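Local coordinates for protein digeranylgeranylglycerophospholipid reductase (Sulfolobus acidocaldarius, PDB 4OPG) that reduces the double bonds of geranylgeranyl chains in archaeal membrane lipid precursors, using FAD as its cofactor, at residues 176-181 with 269-274; 341-346 with 423-428. The protein carries 1 engineered substitution. One frame throughout, in Å; residues are numbered along the deposited sequence.

Contact 1 (176-181 with 269-274). With FDA (dihydroflavine-adenine dinucleotide), chain B.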
loop_
_atom_site.group_PDB
_atom_site.type_symbol
_atom_site.label_atom_id
_atom_site.label_comp_id
_atom_site.label_asym_id
_atom_site.label_seq_id
_atom_site.Cartn_x
_atom_site.Cartn_y
_atom_site.Cartn_z
ATOM N N GLU A 176 16.569 3.930 -0.109
ATOM C CA GLU A 176 16.405 2.651 -0.794
ATOM C C GLU A 176 15.361 2.756 -1.901
ATOM O O GLU A 176 14.237 3.199 -1.667
ATOM C CB GLU A 176 16.013 1.558 0.200
ATOM C CG GLU A 176 15.678 0.228 -0.449
ATOM C CD GLU A 176 15.039 -0.748 0.519
ATOM O OE1 GLU A 176 14.814 -0.370 1.688
ATOM O OE2 GLU A 176 14.761 -1.893 0.107
ATOM N N ASP A 177 15.740 2.357 -3.110
ATOM C CA ASP A 177 14.863 2.520 -4.261
ATOM C C ASP A 177 14.051 1.259 -4.532
ATOM O O ASP A 177 14.216 0.240 -3.862
ATOM C CB ASP A 177 15.672 2.903 -5.503
ATOM C CG ASP A 177 14.887 3.784 -6.460
ATOM O OD1 ASP A 177 14.051 3.248 -7.216
ATOM O OD2 ASP A 177 15.106 5.015 -6.456
ATOM N N LEU A 178 13.177 1.343 -5.529
ATOM C CA LEU A 178 12.246 0.270 -5.846
ATOM C C LEU A 178 12.655 -0.479 -7.109
ATOM O O LEU A 178 12.849 0.126 -8.160
ATOM C CB LEU A 178 10.838 0.841 -6.011
ATOM C CG LEU A 178 9.685 -0.123 -6.274
ATOM C CD1 LEU A 178 9.509 -1.076 -5.108
ATOM C CD2 LEU A 178 8.412 0.664 -6.518
ATOM N N ASP A 179 12.788 -1.797 -6.999
ATOM C CA ASP A 179 13.064 -2.628 -8.164
ATOM C C ASP A 179 11.824 -2.690 -9.048
ATOM O O ASP A 179 10.701 -2.663 -8.547
ATOM C CB ASP A 179 13.497 -4.033 -7.745
ATOM C CG ASP A 179 14.041 -4.845 -8.904
ATOM O OD1 ASP A 179 13.252 -5.560 -9.559
ATOM O OD2 ASP A 179 15.260 -4.763 -9.164
ATOM N N ASP A 180 12.031 -2.771 -10.358
ATOM C CA ASP A 180 10.927 -2.741 -11.315
ATOM C C ASP A 180 9.950 -3.898 -11.129
ATOM O O ASP A 180 8.741 -3.728 -11.284
ATOM C CB ASP A 180 11.463 -2.752 -12.748
ATOM C CG ASP A 180 12.168 -1.464 -13.114
ATOM O OD1 ASP A 180 11.828 -0.413 -12.529
ATOM O OD2 ASP A 180 13.058 -1.502 -13.990
ATOM N N LYS A 181 10.475 -5.072 -10.794
ATOM C CA LYS A 181 9.636 -6.251 -10.606
ATOM C C LYS A 181 8.954 -6.264 -9.237
ATOM O O LYS A 181 8.059 -7.073 -8.994
ATOM C CB LYS A 181 10.459 -7.525 -10.795
ATOM C CG LYS A 181 10.944 -7.736 -12.219
ATOM C CD LYS A 181 11.624 -9.084 -12.378
ATOM C CE LYS A 181 12.052 -9.317 -13.817
ATOM N NZ LYS A 181 12.678 -10.656 -14.002
ATOM N N LEU A 269 1.816 3.990 -10.422
ATOM C CA LEU A 269 2.663 2.898 -9.959
ATOM C C LEU A 269 2.212 2.405 -8.585
ATOM O O LEU A 269 1.782 3.195 -7.746
ATOM C CB LEU A 269 4.124 3.354 -9.908
ATOM C CG LEU A 269 5.203 2.315 -9.606
ATOM C CD1 LEU A 269 5.333 1.336 -10.759
ATOM C CD2 LEU A 269 6.530 3.003 -9.327
ATOM N N VAL A 270 2.304 1.096 -8.365
ATOM C CA VAL A 270 1.942 0.504 -7.079
ATOM C C VAL A 270 3.049 -0.413 -6.566
ATOM O O VAL A 270 3.303 -1.462 -7.156
ATOM C CB VAL A 270 0.636 -0.314 -7.169
ATOM C CG1 VAL A 270 0.257 -0.857 -5.799
ATOM C CG2 VAL A 270 -0.489 0.524 -7.743
ATOM N N PRO A 271 3.714 -0.020 -5.469
ATOM C CA PRO A 271 4.731 -0.881 -4.851
ATOM C C PRO A 271 4.120 -2.197 -4.375
ATOM O O PRO A 271 3.039 -2.186 -3.795
ATOM C CB PRO A 271 5.235 -0.047 -3.667
ATOM C CG PRO A 271 4.875 1.365 -4.008
ATOM C CD PRO A 271 3.594 1.276 -4.780
ATOM N N THR A 272 4.787 -3.316 -4.634
ATOM C CA THR A 272 4.266 -4.614 -4.217
ATOM C C THR A 272 5.358 -5.455 -3.573
ATOM O O THR A 272 5.754 -6.490 -4.110
ATOM C CB THR A 272 3.660 -5.403 -5.400
ATOM O OG1 THR A 272 4.645 -5.561 -6.427
ATOM C CG2 THR A 272 2.443 -4.685 -5.970
ATOM N N ARG A 273 5.841 -5.005 -2.420
ATOM C CA ARG A 273 6.917 -5.698 -1.724
ATOM C C ARG A 273 6.923 -5.400 -0.232
ATOM O O ARG A 273 6.064 -4.680 0.277
ATOM C CB ARG A 273 8.273 -5.312 -2.319
ATOM C CG ARG A 273 8.493 -3.809 -2.418
ATOM C CD ARG A 273 9.973 -3.453 -2.445
ATOM N NE ARG A 273 10.550 -3.429 -1.104
ATOM C CZ ARG A 273 11.783 -3.015 -0.825
ATOM N NH1 ARG A 273 12.579 -2.585 -1.795
ATOM N NH2 ARG A 273 12.217 -3.028 0.428
ATOM N N ARG A 274 7.903 -5.967 0.461
ATOM C CA ARG A 274 8.189 -5.609 1.841
ATOM C C ARG A 274 8.459 -4.107 1.935
ATOM O O ARG A 274 8.906 -3.495 0.964
ATOM C CB ARG A 274 9.391 -6.404 2.352
ATOM C CG ARG A 274 10.685 -6.054 1.637
ATOM C CD ARG A 274 11.526 -7.283 1.348
ATOM N NE ARG A 274 12.719 -6.943 0.577
ATOM C CZ ARG A 274 12.751 -6.847 -0.748
ATOM N NH1 ARG A 274 11.654 -7.067 -1.462
ATOM N NH2 ARG A 274 13.883 -6.531 -1.364
HETATM P PA FDA B . -0.558 9.440 -2.194
HETATM O O1A FDA B . 0.018 9.427 -3.559
HETATM O O2A FDA B . -2.075 9.247 -2.123
HETATM O O5B FDA B . -0.107 10.755 -1.465
HETATM C C5B FDA B . 1.021 11.506 -1.954
HETATM C C4B FDA B . 0.699 12.966 -1.792
HETATM O O4B FDA B . 1.922 13.710 -1.599
HETATM C C3B FDA B . -0.028 13.609 -2.976
HETATM O O3B FDA B . -1.144 14.371 -2.532
HETATM C C2B FDA B . 1.056 14.468 -3.636
HETATM O O2B FDA B . 0.511 15.641 -4.231
HETATM C C1B FDA B . 1.921 14.843 -2.439
HETATM N N9A FDA B . 3.305 15.164 -2.767
HETATM C C8A FDA B . 4.180 14.406 -3.500
HETATM N N7A FDA B . 5.371 14.943 -3.631
HETATM C C5A FDA B . 5.270 16.137 -2.933
HETATM C C6A FDA B . 6.194 17.172 -2.686
HETATM N N6A FDA B . 7.455 17.164 -3.130
HETATM N N1A FDA B . 5.774 18.224 -1.948
HETATM C C2A FDA B . 4.517 18.234 -1.499
HETATM N N3A FDA B . 3.561 17.318 -1.663
HETATM C C4A FDA B . 4.005 16.286 -2.392
HETATM N N1 FDA B . -5.342 0.964 -2.186
HETATM C C2 FDA B . -6.347 0.388 -1.454
HETATM O O2 FDA B . -6.240 0.202 -0.245
HETATM N N3 FDA B . -7.488 0.049 -2.139
HETATM C C4 FDA B . -7.656 0.016 -3.510
HETATM O O4 FDA B . -8.738 -0.307 -3.997
HETATM C C4X FDA B . -6.498 0.421 -4.220
HETATM N N5 FDA B . -6.500 0.375 -5.587
HETATM C C5X FDA B . -5.548 1.079 -6.305
HETATM C C6 FDA B . -5.690 1.314 -7.670
HETATM C C7 FDA B . -4.741 2.035 -8.385
HETATM C C7M FDA B . -4.962 2.299 -9.851
HETATM C C8 FDA B . -3.604 2.525 -7.723
HETATM C C8M FDA B . -2.562 3.325 -8.459
HETATM C C9 FDA B . -3.449 2.278 -6.364
HETATM C C9A FDA B . -4.409 1.569 -5.652
HETATM N N10 FDA B . -4.282 1.314 -4.271
HETATM C C10 FDA B . -5.381 0.893 -3.556
HETATM C "C1'" FDA B . -3.110 1.805 -3.517
HETATM C "C2'" FDA B . -3.395 3.171 -2.894
HETATM O "O2'" FDA B . -3.968 4.041 -3.872
HETATM C "C3'" FDA B . -2.097 3.773 -2.352
HETATM O "O3'" FDA B . -1.301 2.722 -1.818
HETATM C "C4'" FDA B . -2.302 4.826 -1.261
HETATM O "O4'" FDA B . -3.268 5.790 -1.686
HETATM C "C5'" FDA B . -1.002 5.501 -0.885
HETATM O "O5'" FDA B . -1.260 6.650 -0.054
HETATM P P FDA B . -0.141 7.750 0.134
HETATM O O1P FDA B . -0.692 8.844 0.967
HETATM O O2P FDA B . 1.186 7.129 0.580
HETATM O O3P FDA B . 0.104 8.260 -1.352
HETATM O O HOH W 1 12.702 -3.501 -4.482
HETATM O O HOH W 2 4.739 -7.187 -8.526
#
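At the end of edge strand 261-271 of the large mixed sheet, Leu178 and Glu176 of the loop that leads into strand 183-193 close over Leu269, Pro271 and Arg273. Leu178 splits its two methyls between partners. Leu178 CD2 meets Leu269 CD2 tip to tip at 4.1 Å and lies 4.3 Å from Pro271 CB, while Leu178 CD1 rests on the aliphatic part of Arg273, 3.6 Å from Arg273 CD. Glu176, extended beyond CG, brings a single oxygen to the far end of that arginine: Glu176 OE2 is 2.8 Å from Arg273 NH2 and 3.0 Å from Arg273 NH1. The pair is therefore an end-on salt bridge gripped at one atom. OE2 lies in the guanidinium plane, but both nitrogens reach it from one face of the carboxylate, whose plane is turned 55° from the guanidinium.

A bend at chi3 (-82°) swings the head of Arg273 round, and Arg273 NE donates to Arg274 O at 2.6 Å. NH2 also bonds Pro275 O, and a water joins NH1 to Asp179 N. Over one face lies the guanidinium of Arg274, whose CZ stands 3.9 Å above the guanidinium plane of Arg273, over its centre; Glu176 and, for Arg274, Asp349 probably offset the like charges. One residue before Pro271, the Val270 side chain points away from the loop, and Val270 CG2 touches C8M of the flavin at 3.6 Å.

A leucine in place of Arg273 would probably leave Glu176 OE2 without its cationic mate and the water without its NH1 donor. With NE, NH1 and NH2 all engaged, the guanidinium is probably held in rotation; the Glu176 salt bridge, the water and the methyl packing then join the loop to the chain at and just past the strand end.

Contact 2 (341-346 with 423-428). With GRG (geranylgeranyl diphosphate), chain D.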
loop_
_atom_site.group_PDB
_atom_site.type_symbol
_atom_site.label_atom_id
_atom_site.label_comp_id
_atom_site.label_asym_id
_atom_site.label_seq_id
_atom_site.Cartn_x
_atom_site.Cartn_y
_atom_site.Cartn_z
ATOM N N TYR A 341 1.933 -4.432 10.417
ATOM C CA TYR A 341 1.661 -4.752 9.019
ATOM C C TYR A 341 2.905 -5.198 8.250
ATOM O O TYR A 341 2.813 -6.002 7.322
ATOM C CB TYR A 341 1.034 -3.544 8.319
ATOM C CG TYR A 341 0.146 -3.900 7.146
ATOM C CD1 TYR A 341 -1.208 -4.154 7.328
ATOM C CD2 TYR A 341 0.661 -3.977 5.857
ATOM C CE1 TYR A 341 -2.025 -4.477 6.260
ATOM C CE2 TYR A 341 -0.147 -4.302 4.783
ATOM C CZ TYR A 341 -1.489 -4.550 4.989
ATOM O OH TYR A 341 -2.297 -4.874 3.923
ATOM N N GLY A 342 4.061 -4.671 8.643
ATOM C CA GLY A 342 5.304 -4.918 7.933
ATOM C C GLY A 342 5.708 -6.376 7.825
ATOM O O GLY A 342 6.111 -6.837 6.756
ATOM N N ALA A 343 5.609 -7.103 8.935
ATOM C CA ALA A 343 5.960 -8.519 8.954
ATOM C C ALA A 343 5.048 -9.320 8.030
ATOM O O ALA A 343 5.480 -10.282 7.396
ATOM C CB ALA A 343 5.896 -9.064 10.374
ATOM N N LYS A 344 3.782 -8.914 7.956
ATOM C CA LYS A 344 2.837 -9.548 7.043
ATOM C C LYS A 344 3.234 -9.312 5.588
ATOM O O LYS A 344 3.166 -10.227 4.767
ATOM C CB LYS A 344 1.416 -9.033 7.287
ATOM C CG LYS A 344 0.404 -9.572 6.288
ATOM C CD LYS A 344 -1.027 -9.311 6.719
ATOM C CE LYS A 344 -1.393 -7.848 6.581
ATOM N NZ LYS A 344 -2.851 -7.621 6.790
ATOM N N GLN A 345 3.647 -8.085 5.279
ATOM C CA GLN A 345 4.091 -7.726 3.934
ATOM C C GLN A 345 5.241 -8.606 3.467
ATOM O O GLN A 345 5.251 -9.072 2.329
ATOM C CB GLN A 345 4.531 -6.263 3.874
ATOM C CG GLN A 345 3.412 -5.248 3.949
ATOM C CD GLN A 345 3.922 -3.830 3.781
ATOM O OE1 GLN A 345 3.833 -3.014 4.697
ATOM N NE2 GLN A 345 4.463 -3.530 2.605
ATOM N N ALA A 346 6.210 -8.814 4.352
ATOM C CA ALA A 346 7.384 -9.619 4.039
ATOM C C ALA A 346 6.988 -11.034 3.640
ATOM O O ALA A 346 7.509 -11.586 2.670
ATOM C CB ALA A 346 8.330 -9.652 5.222
ATOM N N LEU A 423 11.748 -13.729 10.848
ATOM C CA LEU A 423 12.910 -12.868 10.690
ATOM C C LEU A 423 12.525 -11.404 10.879
ATOM O O LEU A 423 13.302 -10.611 11.412
ATOM C CB LEU A 423 13.549 -13.082 9.318
ATOM C CG LEU A 423 14.927 -12.463 9.090
ATOM C CD1 LEU A 423 15.904 -12.939 10.151
ATOM C CD2 LEU A 423 15.437 -12.814 7.704
ATOM N N TYR A 424 11.318 -11.053 10.447
ATOM C CA TYR A 424 10.826 -9.686 10.588
ATOM C C TYR A 424 10.303 -9.419 11.994
ATOM O O TYR A 424 10.395 -8.297 12.489
ATOM C CB TYR A 424 9.738 -9.399 9.553
ATOM C CG TYR A 424 10.279 -8.790 8.284
ATOM C CD1 TYR A 424 10.007 -7.469 7.954
ATOM C CD2 TYR A 424 11.088 -9.525 7.427
ATOM C CE1 TYR A 424 10.509 -6.903 6.800
ATOM C CE2 TYR A 424 11.596 -8.968 6.270
ATOM C CZ TYR A 424 11.304 -7.656 5.961
ATOM O OH TYR A 424 11.807 -7.094 4.810
ATOM N N LEU A 425 9.762 -10.448 12.638
ATOM C CA LEU A 425 9.344 -10.330 14.031
ATOM C C LEU A 425 10.565 -10.151 14.926
ATOM O O LEU A 425 10.466 -9.617 16.032
ATOM C CB LEU A 425 8.534 -11.551 14.468
ATOM C CG LEU A 425 7.150 -11.698 13.825
ATOM C CD1 LEU A 425 6.385 -12.861 14.440
ATOM C CD2 LEU A 425 6.356 -10.402 13.940
ATOM N N ASN A 426 11.717 -10.600 14.437
ATOM C CA ASN A 426 12.983 -10.397 15.128
ATOM C C ASN A 426 13.741 -9.204 14.556
ATOM O O ASN A 426 14.965 -9.235 14.440
ATOM C CB ASN A 426 13.848 -11.655 15.044
ATOM C CG ASN A 426 13.259 -12.818 15.815
ATOM O OD1 ASN A 426 12.736 -12.645 16.916
ATOM N ND2 ASN A 426 13.337 -14.011 15.238
ATOM N N TYR A 427 12.998 -8.160 14.197
ATOM C CA TYR A 427 13.579 -6.944 13.637
ATOM C C TYR A 427 14.613 -6.362 14.599
ATOM O O TYR A 427 14.394 -6.362 15.809
ATOM C CB TYR A 427 12.479 -5.914 13.337
ATOM C CG TYR A 427 12.944 -4.738 12.508
ATOM C CD1 TYR A 427 12.837 -4.754 11.122
ATOM C CD2 TYR A 427 13.501 -3.617 13.110
ATOM C CE1 TYR A 427 13.269 -3.683 10.361
ATOM C CE2 TYR A 427 13.938 -2.546 12.358
ATOM C CZ TYR A 427 13.817 -2.581 10.987
ATOM O OH TYR A 427 14.251 -1.508 10.240
ATOM N N PRO A 428 15.751 -5.886 14.061
ATOM C CA PRO A 428 16.852 -5.340 14.866
ATOM C C PRO A 428 16.397 -4.278 15.861
ATOM O O PRO A 428 15.630 -3.380 15.510
ATOM C CB PRO A 428 17.796 -4.734 13.814
ATOM C CG PRO A 428 17.013 -4.709 12.531
ATOM C CD PRO A 428 16.070 -5.859 12.626
HETATM C C20 GRG D . -1.388 -11.690 -6.805
HETATM C C19 GRG D . -1.470 -12.078 -9.391
HETATM C C18 GRG D . -2.124 -12.202 -8.029
HETATM C C17 GRG D . -3.350 -12.760 -7.927
HETATM C C16 GRG D . -4.034 -12.922 -6.585
HETATM C C14 GRG D . -5.591 -13.636 -4.474
HETATM C C13 GRG D . -5.576 -12.169 -4.860
HETATM C C15 GRG D . -4.850 -11.728 -6.118
HETATM C C12 GRG D . -6.218 -11.277 -4.076
HETATM C C11 GRG D . -6.922 -11.791 -2.833
HETATM C C9 GRG D . -8.007 -10.859 -2.339
HETATM C C8 GRG D . -8.203 -11.101 -0.855
HETATM C C10 GRG D . -8.590 -12.474 -0.342
HETATM C C7 GRG D . -8.022 -10.086 0.012
HETATM C C6 GRG D . -8.199 -10.302 1.498
HETATM C C5 GRG D . -9.396 -9.530 2.004
HETATM C C3 GRG D . -8.983 -8.136 2.422
HETATM C C4 GRG D . -8.986 -7.018 1.403
HETATM C C2 GRG D . -8.620 -7.897 3.701
HETATM C C1 GRG D . -8.212 -6.515 4.169
HETATM O O1 GRG D . -6.964 -6.137 3.646
HETATM P PA GRG D . -5.797 -5.825 4.663
HETATM O O1A GRG D . -4.683 -6.823 4.468
HETATM O O3A GRG D . -6.324 -5.962 6.149
HETATM O O2A GRG D . -5.299 -4.421 4.412
#
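Tyr424, near the end of helix 410-425, faces Gly342, Ala343 and Ala346 of helix 332-355, and its side chain can be followed outward. Tyr424 CB sits beside the backbone of the other helix, 3.9 Å from Ala343 CA. The ring then turns one face to the Ala346 methyl: Tyr424 CD1 comes within 4.1 Å of Gly342 O, an oblique approach, whereas CD2 and CE2 are the atoms nearest Ala346 CB. That methyl carbon, Ala346 CB, stands 3.4 Å from the centroid of the Tyr424 ring and only 9° off the ring normal, which meets the geometry of a CH-pi contact over the face. A chi1 of -93°, well away from a staggered value, goes with turning the ring face to this methyl. At the tip, the phenol reaches Arg274, and the edge-to-face meeting of Tyr424 with Trp437 ties in helix 434-451. Leu425 adds a second apolar touch, Leu425 CD2 lying 3.8 Å from Ala343 CB.

Another side of the 341-346 turns serves the substrate. Tyr341 OH lies 3.1 Å from GRG O1A and equally far from GRG O2A, and Lys344 NZ donates to GRG O1A at the same 3.1 Å. The bend of the lysine at chi3 (72°) carries CE over one face of the Tyr341 ring on the way, while Asn295 and the carbonyl of Glu382 give OH and NZ further partners.

With CA atoms of Ala343 and Tyr424 just 5.3 Å apart, this is close helix-helix packing through small residues, here backing the phosphate-binding side of the geranylgeranyl diphosphate pocket.

Contact 1 and contact 2, with centres about 17 Å apart, meet through consecutive arginines. Arg273 O probably accepts a weak hydrogen bond from Gln345 NE2 at 3.1 Å, and Arg274 CD packs 3.5 Å from Tyr424 OH, so 269-274 bears on both helix segments. Contact 1 is partly buried, joins a loop to an edge strand and combines charge, water and methyl packing. Contact 2 lies mostly in the interior, although farther from the chain centre, and is apolar between two helices, while Tyr341 and Lys344 of helix 332-355 face the ligand. Each has one residue or more at a bound group: Val270 at the flavin, Tyr341 and Lys344 at the isoprenoid's phosphate.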